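Local structure of tapirin (Caldicellulosiruptor hydrothermalis, 6N2C) at residues I194-N199 with L541-G546; N497-K502 with V512-I517; N501-N506 with P526-L531. The protein probably binds cellulose through a C-terminal beta-helix domain that carries a bound zinc ion. All coordinates share one frame; numbering follows the deposited sequence. Where two conformers were deposited one is given.

Contact 1: residues I194-N199 with L541-G546; sequences IIFNNN and LQFNGG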
loop_
_atom_site.group_PDB
_atom_site.type_symbol
_atom_site.label_atom_id
_atom_site.label_comp_id
_atom_site.label_asym_id
_atom_site.label_seq_id
_atom_site.Cartn_x
_atom_site.Cartn_y
_atom_site.Cartn_z
ATOM N N ILE A 194 -1.231 -15.466 -3.170
ATOM C CA ILE A 194 0.047 -15.741 -2.576
ATOM C C ILE A 194 -0.141 -15.852 -1.071
ATOM O O ILE A 194 -0.512 -14.901 -0.453
ATOM C CB ILE A 194 1.148 -14.771 -2.874
ATOM C CG1 ILE A 194 1.381 -14.697 -4.394
ATOM C CG2 ILE A 194 2.443 -15.239 -2.249
ATOM C CD1 ILE A 194 2.458 -13.665 -4.763
ATOM N N ILE A 195 0.018 -17.071 -0.572
ATOM C CA ILE A 195 -0.187 -17.380 0.832
ATOM C C ILE A 195 1.068 -17.690 1.529
ATOM O O ILE A 195 1.601 -18.789 1.361
ATOM C CB ILE A 195 -1.272 -18.457 1.057
ATOM C CG1 ILE A 195 -2.499 -18.153 0.188
ATOM C CG2 ILE A 195 -1.617 -18.526 2.550
ATOM C CD1 ILE A 195 -3.402 -19.306 -0.024
ATOM N N PHE A 196 1.560 -16.739 2.330
ATOM C CA PHE A 196 2.807 -16.895 3.022
ATOM C C PHE A 196 2.539 -17.711 4.333
ATOM O O PHE A 196 1.526 -18.337 4.472
ATOM C CB PHE A 196 3.476 -15.568 3.280
ATOM C CG PHE A 196 4.057 -14.917 2.024
ATOM C CD1 PHE A 196 5.158 -15.491 1.371
ATOM C CD2 PHE A 196 3.577 -13.742 1.537
ATOM C CE1 PHE A 196 5.734 -14.908 0.270
ATOM C CE2 PHE A 196 4.169 -13.174 0.382
ATOM C CZ PHE A 196 5.221 -13.775 -0.249
ATOM N N ASN A 197 3.543 -17.852 5.127
ATOM C CA ASN A 197 3.464 -18.613 6.375
ATOM C C ASN A 197 4.307 -17.860 7.333
ATOM O O ASN A 197 4.941 -16.846 6.963
ATOM C CB ASN A 197 3.938 -20.023 6.164
ATOM C CG ASN A 197 3.147 -21.022 6.994
ATOM O OD1 ASN A 197 2.888 -20.739 8.166
ATOM N ND2 ASN A 197 2.732 -22.179 6.386
ATOM N N ASN A 198 4.365 -18.334 8.566
ATOM C CA ASN A 198 5.030 -17.548 9.587
ATOM C C ASN A 198 6.541 -17.461 9.352
ATOM O O ASN A 198 7.175 -18.420 8.900
ATOM C CB ASN A 198 4.828 -18.151 11.003
ATOM C CG ASN A 198 3.377 -18.392 11.345
ATOM O OD1 ASN A 198 2.876 -19.471 11.152
ATOM N ND2 ASN A 198 2.677 -17.331 11.854
ATOM N N ASN A 199 7.108 -16.320 9.729
ATOM C CA ASN A 199 8.552 -16.063 9.667
ATOM C C ASN A 199 9.190 -16.294 8.276
ATOM O O ASN A 199 10.196 -17.002 8.157
ATOM C CB ASN A 199 9.227 -16.877 10.739
ATOM C CG ASN A 199 8.564 -16.621 12.069
ATOM O OD1 ASN A 199 8.444 -15.450 12.469
ATOM N ND2 ASN A 199 8.121 -17.650 12.730
ATOM N N LEU A 541 0.254 -19.629 -5.040
ATOM C CA LEU A 541 1.519 -19.898 -4.458
ATOM C C LEU A 541 1.397 -19.996 -2.938
ATOM O O LEU A 541 1.167 -18.975 -2.225
ATOM C CB LEU A 541 2.504 -18.796 -4.851
ATOM C CG LEU A 541 3.830 -18.849 -4.186
ATOM C CD1 LEU A 541 4.586 -20.146 -4.462
ATOM C CD2 LEU A 541 4.635 -17.678 -4.667
ATOM N N GLN A 542 1.600 -21.207 -2.435
ATOM C CA GLN A 542 1.305 -21.482 -0.983
ATOM C C GLN A 542 2.501 -22.017 -0.372
ATOM O O GLN A 542 3.059 -23.015 -0.881
ATOM C CB GLN A 542 0.149 -22.456 -0.885
ATOM C CG GLN A 542 -0.158 -22.967 0.497
ATOM C CD GLN A 542 -1.617 -22.797 0.887
ATOM O OE1 GLN A 542 -2.546 -23.082 0.076
ATOM N NE2 GLN A 542 -1.834 -22.274 2.112
ATOM N N PHE A 543 2.937 -21.388 0.704
ATOM C CA PHE A 543 4.060 -21.859 1.465
ATOM C C PHE A 543 3.509 -22.730 2.589
ATOM O O PHE A 543 2.774 -22.225 3.440
ATOM C CB PHE A 543 4.890 -20.708 2.001
ATOM C CG PHE A 543 5.549 -19.940 0.868
ATOM C CD1 PHE A 543 4.861 -18.943 0.145
ATOM C CD2 PHE A 543 6.818 -20.286 0.460
ATOM C CE1 PHE A 543 5.449 -18.253 -0.911
ATOM C CE2 PHE A 543 7.398 -19.615 -0.622
ATOM C CZ PHE A 543 6.722 -18.600 -1.329
ATOM N N ASN A 544 3.856 -24.014 2.546
ATOM C CA ASN A 544 3.281 -25.020 3.495
ATOM C C ASN A 544 4.046 -25.024 4.806
ATOM O O ASN A 544 3.606 -25.656 5.776
ATOM C CB ASN A 544 3.157 -26.378 2.842
ATOM C CG ASN A 544 1.973 -26.456 1.833
ATOM O OD1 ASN A 544 1.989 -27.220 0.833
ATOM N ND2 ASN A 544 0.921 -25.737 2.134
ATOM N N GLY A 545 5.156 -24.290 4.821
ATOM C CA GLY A 545 5.998 -24.064 5.964
ATOM C C GLY A 545 6.401 -22.636 6.149
ATOM O O GLY A 545 6.290 -21.805 5.223
ATOM N N GLY A 546 6.869 -22.321 7.366
ATOM C CA GLY A 546 7.502 -21.018 7.604
ATOM C C GLY A 546 9.003 -21.116 7.764
ATOM O O GLY A 546 9.591 -22.121 7.388
#
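Phe196 and Phe543 both carry CG opposite their own carbonyl carbon and beside the backbone N (chi1 -72° and -66°), and this shared turn sends the two rings the same way, side by side. The planes are 17° from parallel but slid apart, with little overlap. Phe196 CE1 meets Phe543 CE1 at 3.6 Å. Ile194 and Leu541 also lie alongside each other, with Ile194 CG2 4.1 Å from Leu541 CD2. On the other face of the sheet, Ile195 CG2 rests 3.8 Å from Gln542 NE2. The backbones pair in parallel. Ile195 N donates to Leu541 O (2.8 Å), and Ile195 O accepts from Phe543 N (3.0 Å). Beyond the strands a side chain takes over: Asn197 ND2 donates to Phe543 O at 2.9 Å. Asn197 OD1 takes the N-H of Asn198 on an in-plane lone pair, and the two bonds together fix the rotation of the amide. With an alanine at Asn197, Phe543 O would probably be left without this donor and the turn at 543-546 less firmly tied to its neighbour. Strand 541-543 also lies next to strand 522-524, so this is the rung-on-rung stacking of a parallel beta-helix.

Contact 2: residues N497-K502 with V512-I517; sequences NEIFNK and VQIFVI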
loop_
_atom_site.group_PDB
_atom_site.type_symbol
_atom_site.label_atom_id
_atom_site.label_comp_id
_atom_site.label_asym_id
_atom_site.label_seq_id
_atom_site.Cartn_x
_atom_site.Cartn_y
_atom_site.Cartn_z
ATOM N N ASN A 497 7.237 -31.153 -6.332
ATOM C CA ASN A 497 7.982 -31.731 -5.172
ATOM C C ASN A 497 9.412 -32.235 -5.584
ATOM O O ASN A 497 10.395 -32.126 -4.844
ATOM C CB ASN A 497 7.203 -32.862 -4.498
ATOM C CG ASN A 497 6.163 -32.305 -3.518
ATOM O OD1 ASN A 497 6.445 -31.407 -2.703
ATOM N ND2 ASN A 497 4.952 -32.813 -3.612
ATOM N N GLU A 498 9.469 -32.757 -6.774
ATOM C CA GLU A 498 10.711 -33.304 -7.311
ATOM C C GLU A 498 11.812 -32.220 -7.442
ATOM O O GLU A 498 12.951 -32.465 -7.061
ATOM C CB GLU A 498 10.412 -33.919 -8.672
ATOM C CG GLU A 498 11.534 -34.755 -9.237
ATOM C CD GLU A 498 11.285 -35.217 -10.677
ATOM O OE1 GLU A 498 12.087 -36.088 -11.117
ATOM O OE2 GLU A 498 10.332 -34.718 -11.358
ATOM N N ILE A 499 11.450 -31.034 -7.950
ATOM C CA ILE A 499 12.457 -29.964 -8.028
ATOM C C ILE A 499 12.831 -29.440 -6.693
ATOM O O ILE A 499 14.029 -29.165 -6.379
ATOM C CB ILE A 499 12.071 -28.876 -9.059
ATOM C CG1 ILE A 499 13.257 -27.938 -9.296
ATOM C CG2 ILE A 499 10.843 -28.097 -8.671
ATOM C CD1 ILE A 499 13.130 -27.060 -10.519
ATOM N N PHE A 500 11.850 -29.275 -5.788
ATOM C CA PHE A 500 12.233 -28.815 -4.485
ATOM C C PHE A 500 13.143 -29.784 -3.732
ATOM O O PHE A 500 14.006 -29.347 -2.948
ATOM C CB PHE A 500 11.012 -28.435 -3.589
ATOM C CG PHE A 500 10.361 -27.145 -3.988
ATOM C CD1 PHE A 500 11.049 -25.983 -3.832
ATOM C CD2 PHE A 500 9.086 -27.075 -4.483
ATOM C CE1 PHE A 500 10.479 -24.771 -4.198
ATOM C CE2 PHE A 500 8.519 -25.835 -4.831
ATOM C CZ PHE A 500 9.269 -24.691 -4.717
ATOM N N ASN A 501 12.962 -31.063 -3.947
ATOM C CA ASN A 501 13.862 -32.033 -3.302
ATOM C C ASN A 501 15.311 -32.012 -3.860
ATOM O O ASN A 501 16.180 -32.656 -3.302
ATOM C CB ASN A 501 13.241 -33.423 -3.343
ATOM C CG ASN A 501 12.243 -33.633 -2.221
ATOM O OD1 ASN A 501 11.076 -33.911 -2.460
ATOM N ND2 ASN A 501 12.697 -33.490 -0.985
ATOM N N LYS A 502 15.568 -31.257 -4.931
ATOM C CA LYS A 502 16.951 -30.978 -5.372
ATOM C C LYS A 502 17.655 -30.005 -4.466
ATOM O O LYS A 502 18.876 -29.814 -4.601
ATOM C CB LYS A 502 17.007 -30.437 -6.816
ATOM C CG LYS A 502 16.466 -31.332 -7.903
ATOM C CD LYS A 502 17.180 -32.651 -8.047
ATOM C CE LYS A 502 16.380 -33.550 -8.984
ATOM N NZ LYS A 502 16.150 -32.910 -10.313
ATOM N N VAL A 512 21.188 -24.842 -4.313
ATOM C CA VAL A 512 21.090 -24.493 -5.694
ATOM C C VAL A 512 19.855 -23.661 -5.936
ATOM O O VAL A 512 18.832 -23.786 -5.241
ATOM C CB VAL A 512 21.054 -25.723 -6.594
ATOM C CG1 VAL A 512 22.311 -26.572 -6.320
ATOM C CG2 VAL A 512 19.816 -26.577 -6.421
ATOM N N GLN A 513 19.934 -22.896 -6.978
ATOM C CA GLN A 513 18.834 -22.051 -7.350
ATOM C C GLN A 513 17.737 -22.843 -7.957
ATOM O O GLN A 513 17.962 -23.836 -8.600
ATOM C CB GLN A 513 19.282 -20.926 -8.250
ATOM C CG GLN A 513 20.479 -20.052 -7.769
ATOM C CD GLN A 513 21.130 -19.165 -8.781
ATOM O OE1 GLN A 513 20.843 -19.278 -9.993
ATOM N NE2 GLN A 513 22.084 -18.314 -8.339
ATOM N N ILE A 514 16.503 -22.321 -7.790
ATOM C CA ILE A 514 15.303 -23.024 -8.212
ATOM C C ILE A 514 14.452 -22.060 -9.007
ATOM O O ILE A 514 14.109 -21.006 -8.504
ATOM C CB ILE A 514 14.522 -23.582 -7.007
ATOM C CG1 ILE A 514 15.310 -24.635 -6.202
ATOM C CG2 ILE A 514 13.188 -24.155 -7.435
ATOM C CD1 ILE A 514 15.527 -25.865 -6.967
ATOM N N PHE A 515 14.071 -22.459 -10.224
ATOM C CA PHE A 515 13.219 -21.620 -11.065
ATOM C C PHE A 515 12.022 -22.456 -11.522
ATOM O O PHE A 515 12.196 -23.445 -12.253
ATOM C CB PHE A 515 14.035 -21.104 -12.273
ATOM C CG PHE A 515 15.201 -20.325 -11.869
ATOM C CD1 PHE A 515 15.125 -18.988 -11.562
ATOM C CD2 PHE A 515 16.455 -20.977 -11.705
ATOM C CE1 PHE A 515 16.237 -18.261 -11.156
ATOM C CE2 PHE A 515 17.520 -20.263 -11.270
ATOM C CZ PHE A 515 17.443 -18.938 -11.041
ATOM N N VAL A 516 10.832 -22.045 -11.098
ATOM C CA VAL A 516 9.573 -22.739 -11.415
ATOM C C VAL A 516 8.608 -21.842 -12.132
ATOM O O VAL A 516 8.290 -20.744 -11.660
ATOM C CB VAL A 516 8.954 -23.359 -10.155
ATOM C CG1 VAL A 516 7.705 -24.128 -10.539
ATOM C CG2 VAL A 516 9.894 -24.277 -9.474
ATOM N N ILE A 517 8.136 -22.272 -13.316
ATOM C CA ILE A 517 7.149 -21.555 -14.064
ATOM C C ILE A 517 6.055 -22.554 -14.425
ATOM O O ILE A 517 6.364 -23.496 -15.202
ATOM C CB ILE A 517 7.700 -20.919 -15.323
ATOM C CG1 ILE A 517 8.874 -19.945 -15.008
ATOM C CG2 ILE A 517 6.567 -20.120 -16.021
ATOM C CD1 ILE A 517 10.229 -20.653 -15.019
#
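Ile499 of helix 494-500 meets Ile514 of strand 513-518 in the end region of the parallel beta-helix. Here the helix joins two neighbouring parallel strands, 483-488 and 513-518, and lies against them.

Most of the contact is apolar. Ile499 and Ile514 reach toward each other, tip to tip, with Ile499 CG1 3.9 Å from Ile514 CD1. Ile499 has CG1 anti to its backbone N (chi1 -169°), which leaves CG2 to face Val516. Ile499 CG2 and Val516 CG2 are 4.0 Å apart, and these two side chains slide past each other in opposite directions. Phe500 starts away from the strand, but its ring returns: Phe500 CE1 comes obliquely to within 4.3 Å of Ile514 CG2. The same ring packs on Ile522, Val524 and Leu535, so the helix covers more than one strand. Ile499 also rests on Tyr484 and Leu486 of strand 483-488.

Methyl groups against backbone carbonyls form a second kind of contact. Ile514 CD1 sits 3.7 Å from Ile499 O. In the other direction, Ile499 CD1 lies 4.1 Å from Phe515 O.

No hydrogen bond links the two segments. Within 497-502, Asn501 N donates to Asn497 O at 2.9 Å, and Lys502 N donates to Ile499 O at 3.0 Å. Ile499 O is therefore met by both a backbone N-H and the methyl of Ile514.

At Lys502, Val512 CG2 comes within 3.8 Å of the carbonyl oxygen Lys502 O.

Contact 3: residues N501-N506 with P526-L531; sequences NKNKPN and PDQNHL. With ZN (zinc ion), chain C.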
loop_
_atom_site.group_PDB
_atom_site.type_symbol
_atom_site.label_atom_id
_atom_site.label_comp_id
_atom_site.label_asym_id
_atom_site.label_seq_id
_atom_site.Cartn_x
_atom_site.Cartn_y
_atom_site.Cartn_z
ATOM N N ASN A 501 12.962 -31.063 -3.947
ATOM C CA ASN A 501 13.862 -32.033 -3.302
ATOM C C ASN A 501 15.311 -32.012 -3.860
ATOM O O ASN A 501 16.180 -32.656 -3.302
ATOM C CB ASN A 501 13.241 -33.423 -3.343
ATOM C CG ASN A 501 12.243 -33.633 -2.221
ATOM O OD1 ASN A 501 11.076 -33.911 -2.460
ATOM N ND2 ASN A 501 12.697 -33.490 -0.985
ATOM N N LYS A 502 15.568 -31.257 -4.931
ATOM C CA LYS A 502 16.951 -30.978 -5.372
ATOM C C LYS A 502 17.655 -30.005 -4.466
ATOM O O LYS A 502 18.876 -29.814 -4.601
ATOM C CB LYS A 502 17.007 -30.437 -6.816
ATOM C CG LYS A 502 16.466 -31.332 -7.903
ATOM C CD LYS A 502 17.180 -32.651 -8.047
ATOM C CE LYS A 502 16.380 -33.550 -8.984
ATOM N NZ LYS A 502 16.150 -32.910 -10.313
ATOM N N ASN A 503 16.922 -29.406 -3.512
ATOM C CA ASN A 503 17.521 -28.628 -2.454
ATOM C C ASN A 503 17.454 -29.143 -1.039
ATOM O O ASN A 503 16.441 -28.925 -0.372
ATOM C CB ASN A 503 16.841 -27.264 -2.506
ATOM C CG ASN A 503 17.818 -26.200 -2.708
ATOM O OD1 ASN A 503 19.001 -26.458 -2.898
ATOM N ND2 ASN A 503 17.351 -25.031 -2.727
ATOM N N LYS A 504 18.520 -29.791 -0.560
ATOM C CA LYS A 504 18.590 -30.295 0.828
ATOM C C LYS A 504 18.691 -29.117 1.826
ATOM O O LYS A 504 19.649 -28.357 1.762
ATOM C CB LYS A 504 19.765 -31.273 1.022
ATOM N N PRO A 505 17.685 -28.952 2.732
ATOM C CA PRO A 505 17.701 -27.840 3.711
ATOM C C PRO A 505 18.700 -28.031 4.826
ATOM O O PRO A 505 19.065 -27.082 5.504
ATOM C CB PRO A 505 16.271 -27.834 4.271
ATOM C CG PRO A 505 15.790 -29.219 4.107
ATOM C CD PRO A 505 16.435 -29.741 2.846
ATOM N N ASN A 506 19.116 -29.273 5.014
ATOM C CA ASN A 506 20.108 -29.660 6.008
ATOM C C ASN A 506 21.554 -29.303 5.534
ATOM O O ASN A 506 22.489 -29.365 6.334
ATOM C CB ASN A 506 19.880 -31.176 6.307
ATOM C CG ASN A 506 21.055 -31.858 6.984
ATOM O OD1 ASN A 506 21.477 -31.456 8.071
ATOM N ND2 ASN A 506 21.571 -32.926 6.355
ATOM N N PRO A 526 7.123 -27.796 3.466
ATOM C CA PRO A 526 7.541 -27.175 4.736
ATOM C C PRO A 526 8.964 -27.317 5.206
ATOM O O PRO A 526 9.393 -26.552 6.057
ATOM C CB PRO A 526 6.629 -27.847 5.760
ATOM C CG PRO A 526 6.325 -29.147 5.176
ATOM C CD PRO A 526 6.252 -28.973 3.675
ATOM N N ASP A 527 9.728 -28.248 4.642
ATOM C CA ASP A 527 11.124 -28.350 5.084
ATOM C C ASP A 527 12.067 -27.367 4.378
ATOM O O ASP A 527 13.219 -27.227 4.784
ATOM C CB ASP A 527 11.643 -29.795 4.923
ATOM C CG ASP A 527 11.586 -30.327 3.501
ATOM O OD1 ASP A 527 10.863 -29.819 2.577
ATOM O OD2 ASP A 527 12.296 -31.334 3.258
ATOM N N GLN A 528 11.594 -26.672 3.339
ATOM C CA GLN A 528 12.466 -25.617 2.699
ATOM C C GLN A 528 12.721 -24.444 3.612
ATOM O O GLN A 528 11.772 -23.915 4.268
ATOM C CB GLN A 528 11.784 -25.131 1.386
ATOM C CG GLN A 528 11.631 -26.226 0.330
ATOM C CD GLN A 528 12.968 -26.618 -0.254
ATOM O OE1 GLN A 528 13.763 -25.715 -0.562
ATOM N NE2 GLN A 528 13.285 -27.951 -0.315
ATOM N N ASN A 529 13.982 -24.034 3.738
ATOM C CA ASN A 529 14.323 -22.878 4.500
ATOM C C ASN A 529 15.092 -21.789 3.754
ATOM O O ASN A 529 15.266 -20.701 4.281
ATOM C CB ASN A 529 15.072 -23.293 5.737
ATOM C CG ASN A 529 16.444 -23.887 5.429
ATOM O OD1 ASN A 529 16.957 -23.831 4.318
ATOM N ND2 ASN A 529 17.019 -24.499 6.425
ATOM N N HIS A 530 15.572 -22.074 2.532
ATOM C CA HIS A 530 16.294 -21.068 1.787
ATOM C C HIS A 530 16.052 -21.342 0.312
ATOM O O HIS A 530 16.423 -22.393 -0.197
ATOM C CB HIS A 530 17.805 -21.161 2.092
ATOM C CG HIS A 530 18.656 -20.148 1.350
ATOM N ND1 HIS A 530 19.994 -20.356 1.075
ATOM C CD2 HIS A 530 18.353 -18.948 0.817
ATOM C CE1 HIS A 530 20.453 -19.320 0.381
ATOM N NE2 HIS A 530 19.471 -18.439 0.223
ATOM N N LEU A 531 15.452 -20.381 -0.361
ATOM C CA LEU A 531 15.204 -20.483 -1.799
ATOM C C LEU A 531 15.669 -19.237 -2.531
ATOM O O LEU A 531 15.158 -18.117 -2.277
ATOM C CB LEU A 531 13.704 -20.707 -2.073
ATOM C CG LEU A 531 13.144 -22.091 -1.827
ATOM C CD1 LEU A 531 11.612 -22.046 -1.714
ATOM C CD2 LEU A 531 13.551 -23.009 -2.983
HETATM ZN ZN ZN C . 19.450 -16.802 -0.792
HETATM O O HOH W 1 19.520 -24.091 3.929
HETATM O O HOH W 2 20.325 -25.327 6.806
#
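Gln528 and Asn503, both buried, form the close-packed part of the contact together with the backbone of Asp527, against which Pro505 is pressed. Pro505 CB lies 3.2 Å from Asp527 O, and Pro505 CG lies 3.3 Å from the same oxygen. CB and CG of the proline thus both rest on a single carbonyl oxygen. Next to it, the side chain of Gln528 starts away from the loop. Its chain bends at chi2 (-70°), which brings the amide back toward Asn503. Gln528 NE2 then donates a weak hydrogen bond to Asn503 O at 3.3 Å. Gln528 OE1 lies 4.0 Å from Asn503 CB. The amide of Asn503 is turned to a different task: its OD1 accepts the backbone N-H of Val512 and ties the loop back to the start of the next strand.

The other side is looser and wet. The side chain of Asp527 is on this side, and its OD2 approaches Pro505 CG only to 4.2 Å. Asn529 ND2 gives Pro505 O a weak bond of 3.4 Å. Two waters lie between Pro505 and the Asn529 amide, one by OD1 and the other by ND2. The first is 2.6 Å from Asn529 OD1 and lies near Pro505 O as well, though it may not donate to both. The second lies unusually close to Pro505 O, to which it appears to donate, and weakly accepts from Asn529 ND2. Pro505 O is thus met by the weak Asn529 ND2 bond and by at least one water.

Just past Asn529 comes the zinc site. His530 binds the zinc ion through NE2 at 1.9 Å, and Asp532 and Glu551 are the other protein ligands.

The contact sits at the end of the beta-helix. Gln528 and Leu531 pack on Phe500 of helix 494-500, Leu531 and Asn503 touch Ile514 of strand 513-518, and strand 530-532 pairs in parallel with strand 548-552.

From the N terminus the chain lays down strand 186-190 and then strand 194-195, then runs through the long series of beta-helix coils. It returns late to stack more coils beside the first ones. Contact 1 closes this very long loop, since 341 residues separate 194-199 from 541-546. Contacts 2 and 3 both fall within that span. They start from overlapping ranges that share Asn501 and Lys502. Contact 2 closes first, at 512-517, and contact 3 later, at 526-531. Together they tie helix 494-500 and the loop after it to the end coils. Contacts 2 and 3 also touch each other through side chains at the end of the beta-helix. Contact 3 reaches contact 1 where Pro526 packs on Gly545.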